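Local coordinates for protein malate dehydrogenase (PDB 3I0P) that probably catalyses the NAD-dependent interconversion of malate and oxaloacetate, with the cofactor bound between residues of two subunits, at residues 43-48 with 333-338; 126-132 with 177-181. One frame throughout, in Å; residues are numbered along the deposited sequence.

Overall arrangement
Interactions 1 and 2 lie side by side, their centres about 14 Å apart, and both reach the bound NAD. Interaction 1 sits nearer the periphery, about 15 Å from the centre of the chain, where the end of helix 29-45 rests on helix 328-340; interaction 2, a buried contact, joins helix 127-136 to strand 178-182. Segment 43-48 of interaction 1 also packs on interaction 2: Met47 CG lies 3.7 Å from Ile126 CG2, and Arg45 NH1 lies 3.5 Å from Leu132 CD1. Interaction 2 supplies several of the polar bonds to the cofactor, whereas interaction 1 brings Met47 against the nicotinamide ribose. His245 and Lys246 of the second subunit also hydrogen-bond to the NAD.

Interaction 1: 43-48 with 333-338; sequences DLRGMD and TEQKRR. With NAD (nicotinamide-adenine-dinucleotide), chain B.
Leu44 packs on Glu334 where helix 29-45, closed by a Schellman motif at Gly46, meets helix 328-340; glycine suits the positive phi of 94° there. This is the tight part: Leu44 CA and Glu334 CA are 4.7 Å apart, and the buried leucine sets CD2 4.1 Å from Glu334 CG, the aliphatic part of the acid.

A partly exposed polar edge adjoins it. Arg337, extended from CG to NE and so long enough to span the gap, donates from NH1 to Asp43 O (2.7 Å) at the helix terminus and to Asp48 OD1, while NH2 meets Asp48 OD2 at 3.1 Å in an almost straight bond (175°). Asp48 receives the arginine end-on through the syn lone pair of each oxygen, the two groups nearly coplanar, and the paired bonds should resist rotation. Thr333 places CG2 over one guanidinium face, near its rim; its OG1 turns back to Lys329 O. Met47, its chain bent at chi2, turns away from helix 328-340 and sets CE 3.6 Å from NAD O3D.

The looser side holds the exposed Arg338, whose guanidinium face lies against Leu44 CD2 and whose NH2 forms a salt bridge with Glu334 OE1. Arg45 NH1 and Glu334 OE2, 4.0 Å apart, are too far for a salt bridge, and a water joins them, accepting from Arg45 NH1 at 3.1 Å and donating to Glu334 OE2 at 2.8 Å.

Interaction 2: 126-132 with 177-181; sequences IAGYYSL and PYCFD. With NAD (nicotinamide-adenine-dinucleotide), chain B.
Pro177 meets Leu132 at the entry to the strand, its ring CG 3.6 Å from Leu132 CD2, the two side chains crossing at about a right angle; a compact ring and a branched leucine suit this apolar end. Tyr178 turns away from helix 127-136, and its OH bonds to Cys249 O of the second subunit. Cys179 points back to the helix and sets SG 4.0 Å from the same Leu132 CD2, while its carbonyl O accepts a weak bond from NAD O3B, a hydroxyl of the adenosine ribose. Phe180 faces away and brings its ring near that ribose. Asp181 turns to the helix again. With CG anti to the backbone N (chi1 178°), its carboxylate lies beside Gly128, where glycine fits because a CB would run into Asp181 OD2. OD1 accepts from NAD O2D at 2.8 Å and OD2 from O3D, so one acidic group holds both hydroxyls of the nicotinamide ribose. Ala127 N adds a bond to O2D (2.9 Å, 164°), and the backbone N of Asp181 a weak one to O3B. Edge strand 178-182 and the start of helix 127-136 thus build the nicotinamide-ribose pocket of the NAD site in this malate/L-lactate dehydrogenase family protein.

Interaction 1: 43-48 with 333-338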
# COMPACT_ATOMS: atom_id res chain seq x y z
N ASP A 43 0.83 -15.08 -18.50
CA ASP A 43 1.89 -15.90 -19.10
C ASP A 43 2.95 -15.02 -19.78
O ASP A 43 4.14 -15.32 -19.70
CB ASP A 43 1.33 -16.94 -20.09
CG ASP A 43 0.42 -17.97 -19.42
OD1 ASP A 43 0.78 -18.54 -18.37
OD2 ASP A 43 -0.67 -18.22 -19.97
N LEU A 44 2.52 -13.95 -20.44
CA LEU A 44 3.44 -12.99 -21.03
C LEU A 44 4.36 -12.39 -19.98
O LEU A 44 5.54 -12.17 -20.24
CB LEU A 44 2.69 -11.88 -21.76
CG LEU A 44 2.34 -12.19 -23.22
CD1 LEU A 44 1.27 -11.22 -23.75
CD2 LEU A 44 3.57 -12.22 -24.11
N ARG A 45 3.82 -12.13 -18.80
CA ARG A 45 4.57 -11.39 -17.79
C ARG A 45 5.40 -12.30 -16.88
O ARG A 45 6.23 -11.82 -16.12
CB ARG A 45 3.64 -10.50 -16.97
CG ARG A 45 2.97 -9.40 -17.77
CD ARG A 45 2.06 -8.53 -16.90
NE ARG A 45 2.82 -7.70 -15.97
CZ ARG A 45 3.48 -6.58 -16.30
NH1 ARG A 45 3.46 -6.13 -17.54
NH2 ARG A 45 4.14 -5.90 -15.37
N GLY A 46 5.17 -13.60 -16.97
CA GLY A 46 5.94 -14.54 -16.17
C GLY A 46 5.28 -14.93 -14.86
O GLY A 46 5.92 -15.51 -14.00
N MET A 47 4.00 -14.62 -14.72
CA MET A 47 3.23 -15.05 -13.56
C MET A 47 2.66 -16.42 -13.88
O MET A 47 1.47 -16.57 -14.14
CB MET A 47 2.09 -14.07 -13.24
CG MET A 47 2.50 -12.62 -13.03
SD MET A 47 3.68 -12.50 -11.69
CE MET A 47 3.90 -10.71 -11.57
N ASP A 48 3.52 -17.43 -13.86
CA ASP A 48 3.18 -18.73 -14.45
C ASP A 48 2.08 -19.49 -13.70
O ASP A 48 1.56 -20.50 -14.18
CB ASP A 48 4.46 -19.56 -14.64
CG ASP A 48 5.44 -18.88 -15.59
OD1 ASP A 48 5.00 -18.41 -16.66
OD2 ASP A 48 6.65 -18.80 -15.28
N THR A 333 10.65 -10.58 -19.37
CA THR A 333 10.05 -11.89 -19.61
C THR A 333 9.10 -11.81 -20.81
O THR A 333 9.12 -12.68 -21.68
CB THR A 333 9.29 -12.40 -18.37
OG1 THR A 333 10.21 -12.52 -17.28
CG2 THR A 333 8.66 -13.76 -18.65
N GLU A 334 8.30 -10.75 -20.85
CA GLU A 334 7.33 -10.55 -21.91
C GLU A 334 8.01 -10.45 -23.27
O GLU A 334 7.50 -10.98 -24.24
CB GLU A 334 6.47 -9.32 -21.62
CG GLU A 334 5.51 -8.94 -22.72
CD GLU A 334 4.43 -7.96 -22.25
OE1 GLU A 334 3.39 -7.90 -22.94
OE2 GLU A 334 4.62 -7.27 -21.21
N GLN A 335 9.17 -9.79 -23.32
CA GLN A 335 9.92 -9.65 -24.58
C GLN A 335 10.48 -11.00 -25.04
O GLN A 335 10.40 -11.35 -26.22
CB GLN A 335 11.05 -8.61 -24.44
CG GLN A 335 10.59 -7.16 -24.22
CD GLN A 335 9.68 -6.64 -25.34
OE1 GLN A 335 8.47 -6.51 -25.15
NE2 GLN A 335 10.26 -6.36 -26.51
N LYS A 336 11.03 -11.74 -24.08
CA LYS A 336 11.51 -13.10 -24.28
C LYS A 336 10.41 -14.02 -24.83
O LYS A 336 10.59 -14.66 -25.87
CB LYS A 336 12.07 -13.62 -22.95
CG LYS A 336 12.68 -15.01 -22.98
CD LYS A 336 13.25 -15.35 -21.58
CE LYS A 336 14.34 -16.43 -21.65
NZ LYS A 336 13.79 -17.76 -22.03
N ARG A 337 9.26 -14.08 -24.14
CA ARG A 337 8.21 -15.04 -24.48
C ARG A 337 7.43 -14.68 -25.74
O ARG A 337 6.91 -15.56 -26.44
CB ARG A 337 7.28 -15.26 -23.30
CG ARG A 337 7.98 -15.99 -22.19
CD ARG A 337 7.04 -16.41 -21.12
NE ARG A 337 7.75 -17.10 -20.06
CZ ARG A 337 7.23 -17.38 -18.87
NH1 ARG A 337 5.99 -17.03 -18.60
NH2 ARG A 337 7.96 -18.01 -17.96
N ARG A 338 7.37 -13.39 -26.02
CA ARG A 338 6.73 -12.88 -27.21
C ARG A 338 7.36 -13.48 -28.46
O ARG A 338 6.65 -13.83 -29.40
CB ARG A 338 6.81 -11.35 -27.23
CG ARG A 338 5.82 -10.67 -28.14
CD ARG A 338 5.76 -9.16 -27.85
NE ARG A 338 4.92 -8.85 -26.69
CZ ARG A 338 3.58 -8.74 -26.73
NH1 ARG A 338 2.92 -8.93 -27.86
NH2 ARG A 338 2.91 -8.45 -25.62
PA NAD B . 6.12 -11.21 -6.35
O1A NAD B . 6.48 -12.07 -7.54
O2A NAD B . 6.75 -11.52 -5.03
O5B NAD B . 6.48 -9.69 -6.77
C5B NAD B . 6.00 -9.17 -8.02
C4B NAD B . 6.13 -7.64 -8.10
O4B NAD B . 7.34 -7.17 -7.49
C3B NAD B . 6.18 -7.13 -9.52
O3B NAD B . 5.60 -5.82 -9.56
C2B NAD B . 7.66 -7.05 -9.82
O2B NAD B . 7.95 -6.08 -10.83
C1B NAD B . 8.22 -6.61 -8.48
N9A NAD B . 9.62 -7.02 -8.21
C8A NAD B . 10.09 -8.28 -8.10
N7A NAD B . 11.41 -8.21 -7.82
C5A NAD B . 11.76 -6.91 -7.74
C6A NAD B . 12.96 -6.23 -7.48
N6A NAD B . 14.11 -6.90 -7.24
N1A NAD B . 12.97 -4.87 -7.48
C2A NAD B . 11.85 -4.18 -7.72
N3A NAD B . 10.69 -4.81 -7.96
C4A NAD B . 10.63 -6.17 -7.98
O3 NAD B . 4.51 -11.10 -6.18
PN NAD B . 3.45 -12.25 -5.71
O1N NAD B . 2.87 -11.81 -4.39
O2N NAD B . 4.07 -13.62 -5.86
O5D NAD B . 2.29 -12.15 -6.81
C5D NAD B . 2.42 -12.76 -8.09
C4D NAD B . 1.12 -12.65 -8.87
O4D NAD B . 0.08 -13.37 -8.21
C3D NAD B . 0.64 -11.21 -9.00
O3D NAD B . 0.46 -10.93 -10.39
C2D NAD B . -0.66 -11.15 -8.20
O2D NAD B . -1.69 -10.30 -8.75
C1D NAD B . -1.12 -12.59 -8.25
N1N NAD B . -2.04 -12.91 -7.16
C2N NAD B . -3.36 -12.98 -7.44
C3N NAD B . -4.28 -13.28 -6.43
C7N NAD B . -5.75 -13.36 -6.72
O7N NAD B . -6.52 -13.64 -5.80
N7N NAD B . -6.19 -13.14 -7.95
C4N NAD B . -3.81 -13.51 -5.13
C5N NAD B . -2.44 -13.42 -4.87
C6N NAD B . -1.57 -13.12 -5.91
O HOH W 1 2.06 -7.13 -20.16

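Interaction 2: 126-132 with 177-181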
# COMPACT_ATOMS: atom_id res chain seq x y z
N ILE A 126 -4.28 -12.00 -12.60
CA ILE A 126 -3.29 -11.07 -12.07
C ILE A 126 -3.83 -9.66 -11.80
O ILE A 126 -4.46 -9.05 -12.67
CB ILE A 126 -2.00 -11.02 -12.93
CG1 ILE A 126 -2.32 -10.77 -14.42
CG2 ILE A 126 -1.21 -12.29 -12.75
CD1 ILE A 126 -1.14 -10.20 -15.18
N ALA A 127 -3.59 -9.15 -10.60
CA ALA A 127 -4.08 -7.81 -10.26
C ALA A 127 -3.48 -6.78 -11.20
O ALA A 127 -4.16 -5.85 -11.66
CB ALA A 127 -3.79 -7.47 -8.80
N GLY A 128 -2.20 -6.98 -11.52
CA GLY A 128 -1.44 -6.09 -12.38
C GLY A 128 -2.08 -5.78 -13.71
O GLY A 128 -1.82 -4.73 -14.29
N TYR A 129 -2.94 -6.68 -14.20
CA TYR A 129 -3.54 -6.52 -15.53
C TYR A 129 -4.41 -5.28 -15.58
O TYR A 129 -4.33 -4.49 -16.51
CB TYR A 129 -4.36 -7.75 -15.93
CG TYR A 129 -5.07 -7.61 -17.26
CD1 TYR A 129 -4.39 -7.78 -18.46
CD2 TYR A 129 -6.43 -7.27 -17.32
CE1 TYR A 129 -5.03 -7.64 -19.69
CE2 TYR A 129 -7.09 -7.12 -18.55
CZ TYR A 129 -6.38 -7.31 -19.73
OH TYR A 129 -7.00 -7.19 -20.95
N TYR A 130 -5.24 -5.12 -14.55
CA TYR A 130 -6.19 -4.01 -14.50
C TYR A 130 -5.47 -2.68 -14.29
O TYR A 130 -5.87 -1.65 -14.85
CB TYR A 130 -7.27 -4.30 -13.45
CG TYR A 130 -7.80 -5.70 -13.64
CD1 TYR A 130 -8.80 -5.98 -14.59
CD2 TYR A 130 -7.24 -6.76 -12.93
CE1 TYR A 130 -9.23 -7.28 -14.80
CE2 TYR A 130 -7.68 -8.06 -13.13
CZ TYR A 130 -8.67 -8.31 -14.06
OH TYR A 130 -9.08 -9.61 -14.22
N SER A 131 -4.39 -2.70 -13.52
CA SER A 131 -3.57 -1.51 -13.33
C SER A 131 -2.88 -1.10 -14.63
O SER A 131 -2.74 0.09 -14.92
CB SER A 131 -2.54 -1.71 -12.21
OG SER A 131 -3.18 -1.62 -10.94
N LEU A 132 -2.47 -2.09 -15.42
CA LEU A 132 -1.86 -1.82 -16.72
C LEU A 132 -2.83 -1.11 -17.67
O LEU A 132 -2.43 -0.21 -18.41
CB LEU A 132 -1.31 -3.10 -17.36
CG LEU A 132 -0.06 -3.73 -16.74
CD1 LEU A 132 0.17 -5.11 -17.31
CD2 LEU A 132 1.18 -2.86 -16.94
N PRO A 177 5.52 0.50 -18.26
CA PRO A 177 5.13 1.34 -17.12
C PRO A 177 5.66 0.80 -15.81
O PRO A 177 6.07 -0.37 -15.74
CB PRO A 177 3.60 1.25 -17.13
CG PRO A 177 3.31 -0.05 -17.76
CD PRO A 177 4.36 -0.22 -18.82
N TYR A 178 5.66 1.63 -14.77
CA TYR A 178 5.83 1.14 -13.43
C TYR A 178 4.62 0.28 -13.14
O TYR A 178 3.48 0.69 -13.39
CB TYR A 178 5.90 2.31 -12.45
CG TYR A 178 5.74 1.95 -10.97
CD1 TYR A 178 6.84 1.94 -10.12
CD2 TYR A 178 4.49 1.67 -10.43
CE1 TYR A 178 6.69 1.62 -8.77
CE2 TYR A 178 4.33 1.35 -9.10
CZ TYR A 178 5.43 1.33 -8.27
OH TYR A 178 5.27 1.02 -6.94
N CYS A 179 4.85 -0.92 -12.63
CA CYS A 179 3.74 -1.78 -12.25
C CYS A 179 4.10 -2.64 -11.07
O CYS A 179 4.70 -3.71 -11.24
CB CYS A 179 3.29 -2.66 -13.40
SG CYS A 179 1.75 -3.53 -13.02
N PHE A 180 3.71 -2.20 -9.88
CA PHE A 180 3.77 -3.10 -8.74
C PHE A 180 2.55 -4.00 -8.78
O PHE A 180 1.43 -3.55 -9.05
CB PHE A 180 3.87 -2.38 -7.40
CG PHE A 180 3.80 -3.32 -6.24
CD1 PHE A 180 4.83 -4.22 -6.01
CD2 PHE A 180 2.68 -3.36 -5.43
CE1 PHE A 180 4.76 -5.12 -4.96
CE2 PHE A 180 2.60 -4.26 -4.36
CZ PHE A 180 3.65 -5.14 -4.13
N ASP A 181 2.78 -5.28 -8.52
CA ASP A 181 1.71 -6.27 -8.57
C ASP A 181 2.08 -7.45 -7.69
O ASP A 181 2.95 -8.23 -8.03
CB ASP A 181 1.48 -6.73 -10.01
CG ASP A 181 0.42 -7.79 -10.12
OD1 ASP A 181 -0.44 -7.89 -9.20
OD2 ASP A 181 0.43 -8.53 -11.13
PA NAD B . 6.12 -11.21 -6.35
O1A NAD B . 6.48 -12.07 -7.54
O2A NAD B . 6.75 -11.52 -5.03
O5B NAD B . 6.48 -9.69 -6.77
C5B NAD B . 6.00 -9.17 -8.02
C4B NAD B . 6.13 -7.64 -8.10
O4B NAD B . 7.34 -7.17 -7.49
C3B NAD B . 6.18 -7.13 -9.52
O3B NAD B . 5.60 -5.82 -9.56
C2B NAD B . 7.66 -7.05 -9.82
O2B NAD B . 7.95 -6.08 -10.83
C1B NAD B . 8.22 -6.61 -8.48
N9A NAD B . 9.62 -7.02 -8.21
C8A NAD B . 10.09 -8.28 -8.10
N7A NAD B . 11.41 -8.21 -7.82
C5A NAD B . 11.76 -6.91 -7.74
C6A NAD B . 12.96 -6.23 -7.48
N6A NAD B . 14.11 -6.90 -7.24
N1A NAD B . 12.97 -4.87 -7.48
C2A NAD B . 11.85 -4.18 -7.72
N3A NAD B . 10.69 -4.81 -7.96
C4A NAD B . 10.63 -6.17 -7.98
O3 NAD B . 4.51 -11.10 -6.18
PN NAD B . 3.45 -12.25 -5.71
O1N NAD B . 2.87 -11.81 -4.39
O2N NAD B . 4.07 -13.62 -5.86
O5D NAD B . 2.29 -12.15 -6.81
C5D NAD B . 2.42 -12.76 -8.09
C4D NAD B . 1.12 -12.65 -8.87
O4D NAD B . 0.08 -13.37 -8.21
C3D NAD B . 0.64 -11.21 -9.00
O3D NAD B . 0.46 -10.93 -10.39
C2D NAD B . -0.66 -11.15 -8.20
O2D NAD B . -1.69 -10.30 -8.75
C1D NAD B . -1.12 -12.59 -8.25
N1N NAD B . -2.04 -12.91 -7.16
C2N NAD B . -3.36 -12.98 -7.44
C3N NAD B . -4.28 -13.28 -6.43
C7N NAD B . -5.75 -13.36 -6.72
O7N NAD B . -6.52 -13.64 -5.80
N7N NAD B . -6.19 -13.14 -7.95
C4N NAD B . -3.81 -13.51 -5.13
C5N NAD B . -2.44 -13.42 -4.87
C6N NAD B . -1.57 -13.12 -5.91